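Local coordinates for DUF5348 domain-containing protein (PDB 3NRL), which is of unknown function but belongs to the DUF5348 family and folds as a small, all-beta protein, at residues A[39-43]-A[44-48]. Numbering follows the deposited sequence.
Sequences VKVKD and VWVPV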
ATOM      1  N   VAL A  39       8.014   6.483  -8.486  1.00 17.20           N
ATOM      2  CA  VAL A  39       6.658   6.514  -7.964  1.00 10.07           C
ATOM      3  C   VAL A  39       5.747   6.808  -9.147  1.00 13.32           C
ATOM      4  O   VAL A  39       6.024   7.700  -9.953  1.00 15.99           O
ATOM      5  CB  VAL A  39       6.434   7.639  -6.927  1.00 15.55           C
ATOM      6  CG1 VAL A  39       4.932   7.728  -6.591  1.00 12.78           C
ATOM      7  CG2 VAL A  39       7.240   7.370  -5.662  1.00 20.70           C
ATOM      8  N   LYS A  40       4.663   6.054  -9.247  1.00 14.68           N
ATOM      9  CA  LYS A  40       3.715   6.240 -10.328  1.00 18.00           C
ATOM     10  C   LYS A  40       2.831   7.448 -10.020  1.00 18.31           C
ATOM     11  O   LYS A  40       2.226   7.536  -8.949  1.00 17.03           O
ATOM     12  CB  LYS A  40       2.852   4.986 -10.480  1.00 16.13           C
ATOM     13  CG  LYS A  40       1.876   5.020 -11.642  1.00 34.54           C
ATOM     14  CD  LYS A  40       2.601   4.938 -12.971  1.00 36.27           C
ATOM     15  CE  LYS A  40       1.613   4.875 -14.130  1.00 53.79           C
ATOM     16  NZ  LYS A  40       0.673   3.724 -14.006  1.00 44.87           N
ATOM     17  N   VAL A  41       2.792   8.388 -10.957  1.00 18.88           N
ATOM     18  CA  VAL A  41       1.973   9.581 -10.823  1.00 18.26           C
ATOM     19  C   VAL A  41       1.206   9.659 -12.127  1.00 20.08           C
ATOM     20  O   VAL A  41       1.757  10.023 -13.172  1.00 20.13           O
ATOM     21  CB  VAL A  41       2.823  10.844 -10.645  1.00 23.14           C
ATOM     22  CG1 VAL A  41       1.918  12.065 -10.538  1.00 25.59           C
ATOM     23  CG2 VAL A  41       3.686  10.708  -9.404  1.00 20.52           C
ATOM     24  N   LYS A  42      -0.070   9.297 -12.054  1.00 21.32           N
ATOM     25  CA  LYS A  42      -0.939   9.263 -13.218  1.00 27.30           C
ATOM     26  C   LYS A  42      -0.326   8.307 -14.242  1.00 25.36           C
ATOM     27  O   LYS A  42      -0.335   7.097 -14.035  1.00 32.35           O
ATOM     28  CB  LYS A  42      -1.125  10.665 -13.811  1.00 25.68           C
ATOM     29  CG  LYS A  42      -2.287  10.748 -14.793  1.00 28.13           C
ATOM     30  CD  LYS A  42      -2.536  12.174 -15.262  1.00 41.40           C
ATOM     31  CE  LYS A  42      -3.703  12.236 -16.242  1.00 40.84           C
ATOM     32  NZ  LYS A  42      -3.991  13.631 -16.687  1.00 38.94           N
ATOM     33  N   ASP A  43       0.226   8.835 -15.329  1.00 20.74           N
ATOM     34  CA  ASP A  43       0.819   7.977 -16.352  1.00 33.53           C
ATOM     35  C   ASP A  43       2.341   8.084 -16.394  1.00 37.81           C
ATOM     36  O   ASP A  43       2.986   7.529 -17.283  1.00 33.18           O
ATOM     37  CB  ASP A  43       0.262   8.347 -17.726  1.00 46.19           C
ATOM     38  CG  ASP A  43       0.571   9.784 -18.108  1.00 55.91           C
ATOM     39  OD1 ASP A  43       0.118  10.705 -17.391  1.00 55.06           O
ATOM     40  OD2 ASP A  43       1.269   9.993 -19.122  1.00 66.31           O
ATOM     41  N   VAL A  44       2.914   8.795 -15.430  1.00 30.38           N
ATOM     42  CA  VAL A  44       4.357   8.990 -15.401  1.00 27.35           C
ATOM     43  C   VAL A  44       5.032   8.408 -14.169  1.00 31.59           C
ATOM     44  O   VAL A  44       4.423   8.305 -13.107  1.00 25.16           O
ATOM     45  CB  VAL A  44       4.694  10.492 -15.471  1.00 27.97           C
ATOM     46  CG1 VAL A  44       6.187  10.697 -15.406  1.00 35.77           C
ATOM     47  CG2 VAL A  44       4.128  11.084 -16.758  1.00 33.97           C
ATOM     48  N   TRP A  45       6.298   8.029 -14.330  1.00 24.77           N
ATOM     49  CA  TRP A  45       7.086   7.492 -13.234  1.00 22.95           C
ATOM     50  C   TRP A  45       8.043   8.594 -12.794  1.00 26.21           C
ATOM     51  O   TRP A  45       8.835   9.091 -13.596  1.00 24.83           O
ATOM     52  CB  TRP A  45       7.876   6.261 -13.682  1.00 19.45           C
ATOM     53  CG  TRP A  45       7.022   5.071 -13.968  1.00 26.39           C
ATOM     54  CD1 TRP A  45       6.617   4.624 -15.195  1.00 29.11           C
ATOM     55  CD2 TRP A  45       6.475   4.160 -13.008  1.00 25.94           C
ATOM     56  NE1 TRP A  45       5.855   3.482 -15.057  1.00 25.77           N
ATOM     57  CE2 TRP A  45       5.756   3.174 -13.725  1.00 29.23           C
ATOM     58  CE3 TRP A  45       6.528   4.076 -11.610  1.00 19.76           C
ATOM     59  CZ2 TRP A  45       5.090   2.118 -13.087  1.00 18.35           C
ATOM     60  CZ3 TRP A  45       5.866   3.028 -10.977  1.00 24.39           C
ATOM     61  CH2 TRP A  45       5.161   2.061 -11.718  1.00 25.15           C
ATOM     62  N   VAL A  46       7.962   8.971 -11.520  1.00 22.92           N
ATOM     63  CA  VAL A  46       8.799  10.028 -10.962  1.00 20.50           C
ATOM     64  C   VAL A  46       9.910   9.444 -10.095  1.00 18.37           C
ATOM     65  O   VAL A  46       9.642   8.690  -9.163  1.00 15.08           O
ATOM     66  CB  VAL A  46       7.955  10.986 -10.082  1.00 32.92           C
ATOM     67  CG1 VAL A  46       8.817  12.136  -9.577  1.00 23.81           C
ATOM     68  CG2 VAL A  46       6.757  11.503 -10.870  1.00 28.35           C
ATOM     69  N   PRO A  47      11.174   9.791 -10.391  1.00 17.00           N
ATOM     70  CA  PRO A  47      12.306   9.280  -9.611  1.00 18.79           C
ATOM     71  C   PRO A  47      12.369   9.905  -8.222  1.00 16.87           C
ATOM     72  O   PRO A  47      12.326  11.128  -8.074  1.00 22.41           O
ATOM     73  CB  PRO A  47      13.514   9.661 -10.466  1.00 23.03           C
ATOM     74  CG  PRO A  47      13.077  10.946 -11.088  1.00 18.82           C
ATOM     75  CD  PRO A  47      11.647  10.628 -11.508  1.00 22.29           C
ATOM     76  N   VAL A  48      12.462   9.064  -7.204  1.00 15.27           N
ATOM     77  CA  VAL A  48      12.539   9.562  -5.838  1.00 14.98           C
ATOM     78  C   VAL A  48      13.595   8.804  -5.055  1.00 21.72           C
ATOM     79  O   VAL A  48      14.132   7.794  -5.516  1.00 22.94           O
ATOM     80  CB  VAL A  48      11.191   9.402  -5.089  1.00 15.99           C
ATOM     81  CG1 VAL A  48      10.082  10.108  -5.841  1.00 16.83           C
ATOM     82  CG2 VAL A  48      10.853   7.923  -4.934  1.00 16.63           C
TER
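Val44 O accepts a nearly straight 2.7 Å hydrogen bond from Val41 N, approached almost end-on (C=O...N angle 170°), and Lys40 CA adds a longer CH...O contact to the same oxygen. The return bond, Val44 N to Val41 O at 2.8 Å, closes a type II' turn in which Lys42 takes the positive-phi corner. Two further bonds, Val39 N to Val46 O and Val46 N to Val39 O, tie the strands farther from the turn. The result is a beta hairpin with a two-residue loop (Lys42 and Asp43), joining strands 36-41 and 44-52 within the antiparallel sheet. Lys40 and Trp45 form its non-hydrogen-bonded pair: with CG anti to the backbone N (chi1 -176°) and a bend at chi2, Lys40 lays CD over the face of the six-membered ring of Trp45, a CH-pi contact 3.8 Å from the centroid, while Lys40 CB sits 3.6 Å from Trp45 CZ3. Arg72 makes a cation-pi contact with this indole. Were Trp45 an alanine, the Lys40 methylenes would probably lose their aromatic platform and Arg72 its pi partner. On the other sheet face, Val41 CG2 presses tightly on Val46 CG2 at 3.5 Å, and Val39 CG2 meets Val48 CG2 at 3.7 Å, with Leu61 touching Val39, Val41 and Val48.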